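Local coordinates for ABC transporter, solute-binding protein (Staphylococcus aureus, PDB 6LKK) that binds alpha-D-glucose 6-phosphate in the cleft of a solute-binding-protein fold and serves as the sugar-phosphate sensor of a two-component signalling system, at residues P8-L13 with K169-I174; V38-L43 with D53-G58; D119-I124 with V157-N162; A146-H151 with H287-M292. All blocks are in the same frame, centred on the assembly; numbering follows the deposited sequence.

Contact 1 of 4, residues P8-L13 with K169-I174. With G6P (6-O-phosphono-alpha-D-glucopyranose), chain B.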
# COMPACT_ATOMS: atom_id res chain seq x y z
N PRO A 8 -0.80 -5.26 -6.45
CA PRO A 8 -1.80 -5.39 -5.38
C PRO A 8 -2.81 -4.26 -5.34
O PRO A 8 -3.75 -4.32 -4.54
CB PRO A 8 -0.95 -5.41 -4.11
CG PRO A 8 0.23 -4.58 -4.46
CD PRO A 8 0.52 -4.89 -5.90
N TYR A 9 -2.64 -3.21 -6.16
CA TYR A 9 -3.61 -2.13 -6.19
C TYR A 9 -4.97 -2.64 -6.64
O TYR A 9 -5.07 -3.63 -7.37
CB TYR A 9 -3.17 -1.01 -7.14
CG TYR A 9 -2.01 -0.17 -6.67
CD1 TYR A 9 -2.08 0.54 -5.48
CD2 TYR A 9 -0.86 -0.05 -7.43
CE1 TYR A 9 -1.03 1.32 -5.05
CE2 TYR A 9 0.20 0.73 -7.02
CZ TYR A 9 0.11 1.41 -5.83
OH TYR A 9 1.17 2.19 -5.41
N GLN A 10 -6.01 -1.95 -6.21
CA GLN A 10 -7.34 -2.20 -6.73
C GLN A 10 -7.47 -1.63 -8.13
O GLN A 10 -6.82 -0.64 -8.49
CB GLN A 10 -8.41 -1.60 -5.81
CG GLN A 10 -8.47 -2.27 -4.45
CD GLN A 10 -8.87 -3.73 -4.54
OE1 GLN A 10 -10.01 -4.06 -4.86
NE2 GLN A 10 -7.92 -4.62 -4.26
N SER A 11 -8.33 -2.26 -8.94
CA SER A 11 -8.45 -1.87 -10.34
C SER A 11 -8.81 -0.40 -10.50
O SER A 11 -8.31 0.27 -11.41
CB SER A 11 -9.50 -2.75 -11.03
OG SER A 11 -9.53 -2.51 -12.42
N ASN A 12 -9.67 0.13 -9.62
CA ASN A 12 -10.16 1.49 -9.81
C ASN A 12 -9.04 2.52 -9.76
O ASN A 12 -9.20 3.62 -10.32
CB ASN A 12 -11.21 1.83 -8.75
CG ASN A 12 -10.61 2.04 -7.37
OD1 ASN A 12 -9.95 1.15 -6.83
ND2 ASN A 12 -10.83 3.22 -6.80
N LEU A 13 -7.91 2.21 -9.12
CA LEU A 13 -6.83 3.18 -9.03
C LEU A 13 -5.94 3.16 -10.26
O LEU A 13 -5.48 4.22 -10.71
CB LEU A 13 -5.98 2.92 -7.77
CG LEU A 13 -4.79 3.86 -7.57
CD1 LEU A 13 -5.26 5.28 -7.30
CD2 LEU A 13 -3.89 3.37 -6.45
N LYS A 169 -7.64 -10.97 2.95
CA LYS A 169 -7.45 -9.95 1.93
C LYS A 169 -7.62 -8.56 2.53
O LYS A 169 -8.59 -8.30 3.25
CB LYS A 169 -8.44 -10.14 0.79
CG LYS A 169 -8.32 -11.48 0.08
CD LYS A 169 -7.00 -11.64 -0.67
CE LYS A 169 -6.85 -10.59 -1.76
NZ LYS A 169 -6.22 -11.14 -2.99
N THR A 170 -6.68 -7.67 2.21
CA THR A 170 -6.74 -6.29 2.68
C THR A 170 -8.06 -5.63 2.30
O THR A 170 -8.67 -4.93 3.11
CB THR A 170 -5.56 -5.50 2.12
OG1 THR A 170 -4.34 -6.05 2.64
CG2 THR A 170 -5.65 -4.03 2.50
N SER A 171 -8.51 -5.82 1.06
CA SER A 171 -9.72 -5.13 0.62
C SER A 171 -10.97 -5.69 1.27
O SER A 171 -12.00 -4.99 1.29
CB SER A 171 -9.84 -5.19 -0.90
OG SER A 171 -8.95 -4.26 -1.51
N LYS A 172 -10.93 -6.91 1.81
CA LYS A 172 -12.07 -7.39 2.58
C LYS A 172 -12.25 -6.60 3.87
O LYS A 172 -13.37 -6.50 4.38
CB LYS A 172 -11.90 -8.88 2.90
CG LYS A 172 -13.16 -9.55 3.44
CD LYS A 172 -14.24 -9.63 2.38
CE LYS A 172 -15.45 -10.43 2.85
NZ LYS A 172 -16.53 -10.46 1.83
N VAL A 173 -11.17 -6.02 4.39
CA VAL A 173 -11.27 -5.23 5.62
C VAL A 173 -12.16 -4.02 5.40
O VAL A 173 -13.14 -3.81 6.13
CB VAL A 173 -9.87 -4.81 6.11
CG1 VAL A 173 -9.98 -3.92 7.34
CG2 VAL A 173 -9.02 -6.04 6.42
N ILE A 174 -11.85 -3.20 4.40
CA ILE A 174 -12.66 -2.00 4.17
C ILE A 174 -14.07 -2.38 3.75
O ILE A 174 -15.04 -1.74 4.17
CB ILE A 174 -12.00 -1.06 3.14
CG1 ILE A 174 -12.83 0.21 2.97
CG2 ILE A 174 -11.84 -1.76 1.80
CD1 ILE A 174 -13.02 1.03 4.23
C1 G6P B . -0.53 -1.41 0.73
C2 G6P B . 0.20 -0.56 -0.34
C3 G6P B . -0.45 -0.54 -1.67
C4 G6P B . -1.06 -1.83 -1.99
C5 G6P B . -2.22 -2.08 -1.04
C6 G6P B . -2.77 -3.46 -1.23
O1 G6P B . -0.73 -0.66 1.89
O2 G6P B . 0.35 0.79 0.13
O3 G6P B . 0.58 -0.22 -2.70
O4 G6P B . -1.56 -1.83 -3.34
O5 G6P B . -1.85 -1.96 0.39
O6 G6P B . -1.74 -4.39 -1.02
P G6P B . -2.00 -5.70 0.03
O1P G6P B . -0.78 -6.59 -0.03
O2P G6P B . -3.25 -6.49 -0.42
O3P G6P B . -2.18 -5.19 1.41

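Contact 2 of 4, residues V38-L43 with D53-G58. With G6P (6-O-phosphono-alpha-D-glucopyranose), chain B.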
# COMPACT_ATOMS: atom_id res chain seq x y z
N VAL A 38 1.65 -12.66 -2.04
CA VAL A 38 1.16 -13.75 -2.89
C VAL A 38 1.61 -13.54 -4.33
O VAL A 38 2.08 -14.47 -4.99
CB VAL A 38 -0.37 -13.87 -2.78
CG1 VAL A 38 -0.88 -14.96 -3.71
CG2 VAL A 38 -0.78 -14.16 -1.35
N LEU A 39 1.48 -12.31 -4.83
CA LEU A 39 1.97 -12.00 -6.17
C LEU A 39 3.47 -12.29 -6.27
O LEU A 39 3.92 -12.91 -7.24
CB LEU A 39 1.69 -10.53 -6.49
CG LEU A 39 0.23 -10.15 -6.76
CD1 LEU A 39 0.08 -8.64 -6.80
CD2 LEU A 39 -0.26 -10.77 -8.07
N LEU A 40 4.24 -11.85 -5.28
CA LEU A 40 5.68 -12.06 -5.32
C LEU A 40 6.03 -13.54 -5.23
O LEU A 40 6.97 -14.01 -5.88
CB LEU A 40 6.36 -11.28 -4.19
CG LEU A 40 6.37 -9.76 -4.36
CD1 LEU A 40 6.73 -9.07 -3.06
CD2 LEU A 40 7.34 -9.36 -5.47
N SER A 41 5.27 -14.30 -4.43
CA SER A 41 5.55 -15.73 -4.30
C SER A 41 5.19 -16.49 -5.57
O SER A 41 5.96 -17.34 -6.02
CB SER A 41 4.79 -16.30 -3.10
OG SER A 41 5.31 -15.79 -1.88
N ASN A 42 4.03 -16.19 -6.15
CA ASN A 42 3.64 -16.85 -7.40
C ASN A 42 4.58 -16.45 -8.53
O ASN A 42 4.95 -17.28 -9.36
CB ASN A 42 2.19 -16.51 -7.75
CG ASN A 42 1.21 -17.09 -6.75
OD1 ASN A 42 1.54 -18.00 -5.99
ND2 ASN A 42 -0.02 -16.58 -6.76
N LEU A 43 4.97 -15.17 -8.58
CA LEU A 43 5.95 -14.73 -9.56
C LEU A 43 7.25 -15.52 -9.44
O LEU A 43 7.82 -15.95 -10.44
CB LEU A 43 6.21 -13.23 -9.37
CG LEU A 43 7.17 -12.48 -10.31
CD1 LEU A 43 6.80 -11.01 -10.32
CD2 LEU A 43 8.62 -12.64 -9.88
N ASP A 53 5.96 -8.32 -16.85
CA ASP A 53 7.04 -7.38 -17.11
C ASP A 53 7.25 -6.34 -16.03
O ASP A 53 8.39 -5.90 -15.84
CB ASP A 53 6.79 -6.67 -18.44
CG ASP A 53 7.02 -7.57 -19.64
OD1 ASP A 53 8.20 -7.84 -19.95
OD2 ASP A 53 6.03 -8.03 -20.24
N VAL A 54 6.21 -5.92 -15.32
CA VAL A 54 6.31 -4.84 -14.35
C VAL A 54 5.52 -5.21 -13.10
O VAL A 54 4.44 -5.80 -13.19
CB VAL A 54 5.81 -3.50 -14.93
CG1 VAL A 54 5.82 -2.40 -13.87
CG2 VAL A 54 6.66 -3.08 -16.12
N PHE A 55 6.08 -4.86 -11.95
CA PHE A 55 5.40 -4.99 -10.66
C PHE A 55 5.22 -3.59 -10.11
O PHE A 55 6.20 -2.85 -9.97
CB PHE A 55 6.21 -5.86 -9.70
CG PHE A 55 5.40 -6.43 -8.56
CD1 PHE A 55 4.83 -5.60 -7.61
CD2 PHE A 55 5.25 -7.80 -8.43
CE1 PHE A 55 4.10 -6.13 -6.56
CE2 PHE A 55 4.52 -8.33 -7.39
CZ PHE A 55 3.95 -7.50 -6.45
N MET A 56 3.98 -3.21 -9.80
CA MET A 56 3.71 -1.88 -9.26
C MET A 56 2.80 -1.99 -8.05
O MET A 56 1.78 -2.69 -8.09
CB MET A 56 3.10 -0.95 -10.32
CG MET A 56 1.68 -1.29 -10.73
SD MET A 56 1.08 -0.19 -12.04
CE MET A 56 0.86 1.35 -11.14
N GLY A 57 3.16 -1.29 -6.98
CA GLY A 57 2.42 -1.34 -5.74
C GLY A 57 3.12 -2.19 -4.70
O GLY A 57 3.97 -3.03 -5.00
N GLY A 58 2.75 -1.96 -3.45
CA GLY A 58 3.43 -2.59 -2.33
C GLY A 58 4.72 -1.87 -1.99
O GLY A 58 5.27 -1.09 -2.77
C1 G6P B . -0.53 -1.41 0.73
C2 G6P B . 0.20 -0.56 -0.34
C3 G6P B . -0.45 -0.54 -1.67
C4 G6P B . -1.06 -1.83 -1.99
C5 G6P B . -2.22 -2.08 -1.04
C6 G6P B . -2.77 -3.46 -1.23
O1 G6P B . -0.73 -0.66 1.89
O2 G6P B . 0.35 0.79 0.13
O3 G6P B . 0.58 -0.22 -2.70
O4 G6P B . -1.56 -1.83 -3.34
O5 G6P B . -1.85 -1.96 0.39
O6 G6P B . -1.74 -4.39 -1.02
P G6P B . -2.00 -5.70 0.03
O1P G6P B . -0.78 -6.59 -0.03
O2P G6P B . -3.25 -6.49 -0.42
O3P G6P B . -2.18 -5.19 1.41

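Contact 3 of 4, residues D119-I124 with V157-N162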
# COMPACT_ATOMS: atom_id res chain seq x y z
N ASP A 119 -7.01 2.92 21.29
CA ASP A 119 -8.47 2.92 21.39
C ASP A 119 -9.09 1.66 20.82
O ASP A 119 -10.20 1.28 21.21
CB ASP A 119 -9.04 4.14 20.68
CG ASP A 119 -8.76 5.44 21.42
OD1 ASP A 119 -8.25 5.38 22.56
OD2 ASP A 119 -9.04 6.51 20.85
N LEU A 120 -8.41 0.99 19.88
CA LEU A 120 -8.95 -0.24 19.33
C LEU A 120 -9.02 -1.35 20.37
O LEU A 120 -9.75 -2.33 20.17
CB LEU A 120 -8.11 -0.70 18.13
CG LEU A 120 -8.14 0.20 16.89
CD1 LEU A 120 -7.22 -0.36 15.82
CD2 LEU A 120 -9.56 0.34 16.34
N LEU A 121 -8.29 -1.22 21.47
CA LEU A 121 -8.26 -2.22 22.52
C LEU A 121 -9.38 -2.06 23.54
O LEU A 121 -9.47 -2.86 24.47
CB LEU A 121 -6.91 -2.19 23.25
CG LEU A 121 -5.68 -2.41 22.37
CD1 LEU A 121 -4.42 -2.33 23.21
CD2 LEU A 121 -5.76 -3.75 21.65
N GLN A 122 -10.23 -1.05 23.39
CA GLN A 122 -11.36 -0.89 24.30
C GLN A 122 -12.19 -2.17 24.30
O GLN A 122 -12.46 -2.73 23.23
CB GLN A 122 -12.21 0.30 23.88
CG GLN A 122 -11.58 1.65 24.22
CD GLN A 122 -12.35 2.81 23.64
OE1 GLN A 122 -13.07 3.51 24.36
NE2 GLN A 122 -12.20 3.05 22.34
N PRO A 123 -12.59 -2.68 25.48
CA PRO A 123 -13.30 -3.96 25.51
C PRO A 123 -14.52 -4.03 24.62
O PRO A 123 -14.82 -5.10 24.07
CB PRO A 123 -13.67 -4.11 26.99
CG PRO A 123 -12.59 -3.38 27.70
CD PRO A 123 -12.24 -2.21 26.83
N ILE A 124 -15.25 -2.93 24.44
CA ILE A 124 -16.46 -2.96 23.63
C ILE A 124 -16.17 -3.37 22.19
O ILE A 124 -17.06 -3.84 21.48
CB ILE A 124 -17.18 -1.59 23.68
CG1 ILE A 124 -18.57 -1.66 23.04
CG2 ILE A 124 -16.34 -0.51 23.01
CD1 ILE A 124 -19.57 -2.50 23.81
N VAL A 157 1.80 -6.10 19.80
CA VAL A 157 1.27 -6.73 18.59
C VAL A 157 0.31 -7.85 18.96
O VAL A 157 -0.80 -7.95 18.43
CB VAL A 157 2.42 -7.24 17.71
CG1 VAL A 157 1.89 -7.98 16.49
CG2 VAL A 157 3.32 -6.09 17.28
N HIS A 158 0.73 -8.71 19.89
CA HIS A 158 -0.11 -9.84 20.28
C HIS A 158 -1.40 -9.38 20.93
O HIS A 158 -2.46 -9.98 20.72
CB HIS A 158 0.67 -10.77 21.22
CG HIS A 158 1.77 -11.52 20.55
ND1 HIS A 158 2.75 -12.20 21.25
CD2 HIS A 158 2.06 -11.71 19.24
CE1 HIS A 158 3.59 -12.77 20.40
NE2 HIS A 158 3.19 -12.48 19.17
N GLN A 159 -1.33 -8.32 21.74
CA GLN A 159 -2.55 -7.82 22.38
C GLN A 159 -3.57 -7.38 21.33
O GLN A 159 -4.76 -7.67 21.47
CB GLN A 159 -2.23 -6.66 23.33
CG GLN A 159 -3.42 -6.25 24.18
CD GLN A 159 -3.12 -5.10 25.13
OE1 GLN A 159 -2.00 -4.59 25.17
NE2 GLN A 159 -4.12 -4.70 25.90
N PHE A 160 -3.12 -6.69 20.28
CA PHE A 160 -4.04 -6.30 19.22
C PHE A 160 -4.59 -7.53 18.51
O PHE A 160 -5.81 -7.64 18.28
CB PHE A 160 -3.36 -5.38 18.21
CG PHE A 160 -4.18 -5.15 16.98
CD1 PHE A 160 -5.18 -4.20 16.98
CD2 PHE A 160 -3.99 -5.93 15.85
CE1 PHE A 160 -5.97 -4.01 15.86
CE2 PHE A 160 -4.77 -5.74 14.73
CZ PHE A 160 -5.76 -4.78 14.73
N GLN A 161 -3.72 -8.46 18.13
CA GLN A 161 -4.16 -9.62 17.37
C GLN A 161 -5.16 -10.45 18.16
O GLN A 161 -6.09 -11.01 17.58
CB GLN A 161 -2.96 -10.47 16.96
CG GLN A 161 -2.05 -9.78 15.95
CD GLN A 161 -0.92 -10.66 15.48
OE1 GLN A 161 -0.24 -11.30 16.28
NE2 GLN A 161 -0.71 -10.70 14.17
N ASN A 162 -5.01 -10.53 19.48
CA ASN A 162 -5.98 -11.24 20.31
C ASN A 162 -7.29 -10.47 20.45
O ASN A 162 -8.27 -11.04 20.94
CB ASN A 162 -5.39 -11.51 21.70
CG ASN A 162 -4.25 -12.51 21.66
OD1 ASN A 162 -4.25 -13.43 20.85
ND2 ASN A 162 -3.28 -12.33 22.55

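Contact 4 of 4, residues A146-H151 with H287-M292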
# COMPACT_ATOMS: atom_id res chain seq x y z
N ALA A 146 3.72 -0.89 12.58
CA ALA A 146 3.32 0.35 13.25
C ALA A 146 3.02 0.10 14.72
O ALA A 146 3.41 0.89 15.59
CB ALA A 146 2.09 0.95 12.56
N ILE A 147 2.32 -1.00 15.03
CA ILE A 147 2.01 -1.32 16.41
C ILE A 147 3.28 -1.67 17.18
O ILE A 147 3.46 -1.24 18.33
CB ILE A 147 0.97 -2.46 16.46
CG1 ILE A 147 -0.36 -1.97 15.88
CG2 ILE A 147 0.78 -2.98 17.88
CD1 ILE A 147 -1.40 -3.04 15.70
N TYR A 148 4.17 -2.45 16.57
CA TYR A 148 5.43 -2.77 17.23
C TYR A 148 6.26 -1.52 17.47
O TYR A 148 6.96 -1.42 18.49
CB TYR A 148 6.23 -3.77 16.39
CG TYR A 148 7.55 -4.13 17.03
CD1 TYR A 148 7.61 -5.03 18.08
CD2 TYR A 148 8.73 -3.57 16.57
CE1 TYR A 148 8.82 -5.36 18.67
CE2 TYR A 148 9.95 -3.89 17.16
CZ TYR A 148 9.98 -4.78 18.21
OH TYR A 148 11.18 -5.11 18.80
N SER A 149 6.20 -0.56 16.55
CA SER A 149 7.05 0.62 16.66
C SER A 149 6.67 1.51 17.84
O SER A 149 7.51 2.30 18.29
CB SER A 149 6.99 1.44 15.37
OG SER A 149 5.81 2.22 15.32
N MET A 150 5.45 1.40 18.36
CA MET A 150 5.02 2.28 19.44
C MET A 150 5.99 2.23 20.61
O MET A 150 6.50 3.26 21.06
CB MET A 150 3.61 1.90 19.91
CG MET A 150 2.52 2.13 18.87
SD MET A 150 0.86 1.91 19.56
CE MET A 150 0.93 0.20 20.09
N HIS A 151 6.26 1.02 21.10
CA HIS A 151 7.16 0.82 22.23
C HIS A 151 8.16 -0.30 21.95
O HIS A 151 8.90 -0.69 22.86
CB HIS A 151 6.36 0.50 23.50
CG HIS A 151 5.30 1.51 23.80
ND1 HIS A 151 3.96 1.21 23.76
CD2 HIS A 151 5.39 2.82 24.13
CE1 HIS A 151 3.26 2.30 24.07
NE2 HIS A 151 4.10 3.28 24.30
N HIS A 287 11.19 -11.18 6.74
CA HIS A 287 10.93 -12.48 7.33
C HIS A 287 11.29 -12.52 8.81
O HIS A 287 10.66 -13.27 9.58
CB HIS A 287 11.70 -13.56 6.58
CG HIS A 287 13.18 -13.48 6.76
ND1 HIS A 287 13.98 -12.64 6.02
CD2 HIS A 287 14.01 -14.15 7.59
CE1 HIS A 287 15.24 -12.78 6.39
NE2 HIS A 287 15.29 -13.69 7.35
N LYS A 288 12.28 -11.74 9.23
CA LYS A 288 12.67 -11.74 10.64
C LYS A 288 11.61 -11.07 11.50
O LYS A 288 11.31 -11.54 12.61
CB LYS A 288 14.03 -11.06 10.81
CG LYS A 288 15.19 -11.87 10.24
CD LYS A 288 16.54 -11.27 10.64
CE LYS A 288 17.70 -12.21 10.30
NZ LYS A 288 18.47 -11.77 9.10
N PHE A 289 11.00 -9.99 11.01
CA PHE A 289 9.94 -9.35 11.78
C PHE A 289 8.75 -10.28 11.96
O PHE A 289 8.19 -10.38 13.05
CB PHE A 289 9.49 -8.05 11.11
CG PHE A 289 8.38 -7.36 11.85
CD1 PHE A 289 8.65 -6.58 12.96
CD2 PHE A 289 7.06 -7.50 11.44
CE1 PHE A 289 7.64 -5.95 13.65
CE2 PHE A 289 6.04 -6.87 12.13
CZ PHE A 289 6.33 -6.10 13.23
N LEU A 290 8.36 -10.98 10.89
CA LEU A 290 7.25 -11.91 11.01
C LEU A 290 7.57 -13.04 11.98
O LEU A 290 6.70 -13.49 12.73
CB LEU A 290 6.89 -12.47 9.63
CG LEU A 290 6.24 -11.46 8.69
CD1 LEU A 290 6.24 -11.98 7.26
CD2 LEU A 290 4.82 -11.14 9.14
N GLU A 291 8.83 -13.49 12.00
CA GLU A 291 9.24 -14.47 13.00
C GLU A 291 9.16 -13.89 14.40
O GLU A 291 8.80 -14.59 15.36
CB GLU A 291 10.66 -14.95 12.70
CG GLU A 291 11.24 -15.89 13.74
CD GLU A 291 12.55 -16.52 13.30
OE1 GLU A 291 12.93 -17.56 13.87
OE2 GLU A 291 13.19 -15.96 12.39
N MET A 292 9.49 -12.61 14.54
CA MET A 292 9.50 -11.97 15.86
C MET A 292 8.11 -11.93 16.46
O MET A 292 7.94 -12.10 17.68
CB MET A 292 10.08 -10.57 15.73
CG MET A 292 10.23 -9.82 17.05
SD MET A 292 10.98 -8.19 16.83
CE MET A 292 12.50 -8.61 15.98

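Contact 1 of 4, residues P8-L13 with K169-I174
The side-chain amide of Gln10 lies under the hydroxyl of Ser171. Ser171 OG sits over the flat face of the amide, 3.1 Å from Gln10 CD and 3.0 Å from Gln10 NE2. From there it does not line up with an N-H, so the close approach is not a hydrogen bond. The hydroxyl is instead bonded to Asp191 on helix 189-197. Gln10 gets there by a bend in its chain (chi2 -63°), which turns the amide toward residues 169-174. Gln10 is also the N-cap residue of helix 11-25, and its carbonyl accepts a bond from Leu13 N. Little surface is buried directly between the segments, but both touch the sugar phosphate. On one side, Thr170 OG1 gives a short hydrogen bond of 2.6 Å to phosphate oxygen O3P. The same hydroxyl is bonded to Ser132 OG, which helps fix its rotation. On the other side, Pro8 CB meets the ester oxygen O6 at 3.3 Å. The Tyr9 ring comes obliquely against the sugar hydroxyls, with CD1 3.2 Å from O4 and CE1 3.2 Å from O3. Its OH is bonded to Asp216, itself a ligand of the sugar, so the ring is steadied at its far end. Residues 8-13 thus meet mainly the hexose and residues 169-174 the phosphate. Such a ligand, gripped between segments far apart in sequence, is typical of the interlobe cleft of periplasmic-type solute-binding proteins.

Contact 2 of 4, residues V38-L43 with D53-G58
Helix 38-43 runs nearly antiparallel to strand 54-56, at 163°, with the two axes 11.1 Å apart. Phe55 reaches across the gap, its side chain leaving the strand toward the helix. Its CG stands anti to the backbone N (chi1 -160°), and the CD2, CE2 and CZ side of the ring reaches three leucines. Leu40 and Leu39 lie on opposite sides of the ring plane. Leu40 CD2 is 3.6 Å from Phe55 CE2, and its chain runs at about a right angle to that of Phe55. Leu39 uses its CB, 3.7 Å from the same Phe55 CE2, while its CD1 reaches toward CZ. Leu43 comes in at the rim, near the ring plane, with CD1 4.0 Å from Phe55 CD2. All four side chains are buried. The segments belong to a beta-alpha-beta crossover: strand 28-33, helix 36-45 and strand 54-56, with strand 2-7 lying between the two strands in the sheet. Tyr6 of that middle strand touches both Phe55 and Leu43, and Phe70 touches Leu40 and Phe55. Beyond the strand the chain turns into the ligand site. Gly57 O lies in the plane of the Phe55 ring, at its edge. Gly57 and Gly58 both have positive phi, and their backbone angles call for glycine. Gly58 N gives an almost straight hydrogen bond to sugar oxygen O3, at 2.9 Å and 173°.

Contact 3 of 4, residues D119-I124 with V157-N162
This is a van der Waals contact between a turn in the loop before strand 129-132 and helix 154-161, at the far end of one lobe. Two leucines of the turn reach the helix. Leu121 does most of the work and its two methyls divide the task. CD1 sits over the face of the Gln159 amide, 3.6 Å from both Gln159 CD and NE2. CD2 rests on the helix backbone, 3.9 Å from Phe160 CA. Gln159 meets it with an extended chain that runs at about a right angle to the leucine. Its CG lies anti to the backbone N (chi1 -171°), which carries the amide out along the helix flank to the leucine. Leu120 turns inward and places CD1 3.9 Å from Phe160 CE1, in an oblique approach to the ring. That ring is further enclosed by Tyr131, edge-to-face, and by Met144, Ile147 and Leu186. The turn is held in shape by Gln122. Its side-chain NE2 gives a hydrogen bond to Asp119 O, at 2.9 Å and 164°, and its backbone N bonds to the same oxygen from the opposite face of the carbonyl plane. NE2 also bonds to Lys113 O. Gln122 O accepts from His163 NE2, a further tie between the loop and the chain just after the helix. Within the contact, the burial is graded: Phe160 and Leu120 are enclosed, whereas Gln159 is exposed. Its amide lies flat against a methyl, so apolar fit and not polar pairing joins loop to helix here.

Contact 4 of 4, residues A146-H151 with H287-M292
Tyr148 loses the most surface here, and Phe289 and Met292 both come from the same side of its ring plane. Phe289 approaches near the CB end. Its ring turns an edge toward the tyrosine face, with centroids 5.7 Å apart and planes at 78°: an offset edge-to-face pair. Phe289 CE1 lies 3.8 Å from Tyr148 CB, which sits near the plane of the phenylalanine ring. Met292, one helical turn on, takes the hydroxyl end. Its chain, extended through chi2, carries SD to the ring. That SD is 3.7 Å from Tyr148 OH and 4.4 Å from the ring centroid, in an oblique Met-aromatic contact. The contact joins helix 138-151 to helix 286-293, which packs on it near the C terminus. In Tyr148, CG is anti to the backbone N (chi1 179°), which directs the ring at that C-terminal helix. Val154 and Val157 of the next helix also touch Tyr148. Phe289 has further partners on helix 138-151: Arg145 makes a cation-pi contact with it, and the Tyr141 ring meets it with the planes at about 80°.

Overall arrangement
From the N terminus, residues 8-13 open the loop that contact 1 closes at 169-174. Contact 2 is nested within it and closes early, between a helix and a strand of the first lobe. Contacts 1 and 2 touch each other, since Pro8 and Tyr9 pack on Leu39, Met56 and Gly57, and both reach the sugar phosphate. Contact 3 lies inside the same loop but in the other lobe, with its centre about 32 Å from that of contact 2. Contact 4 starts within contact 3 and ends near the C terminus, so it crosses contacts 1 and 3. Helices 138-151 and 154-161 join contacts 3 and 4 through Ile147, Val157 and Phe160.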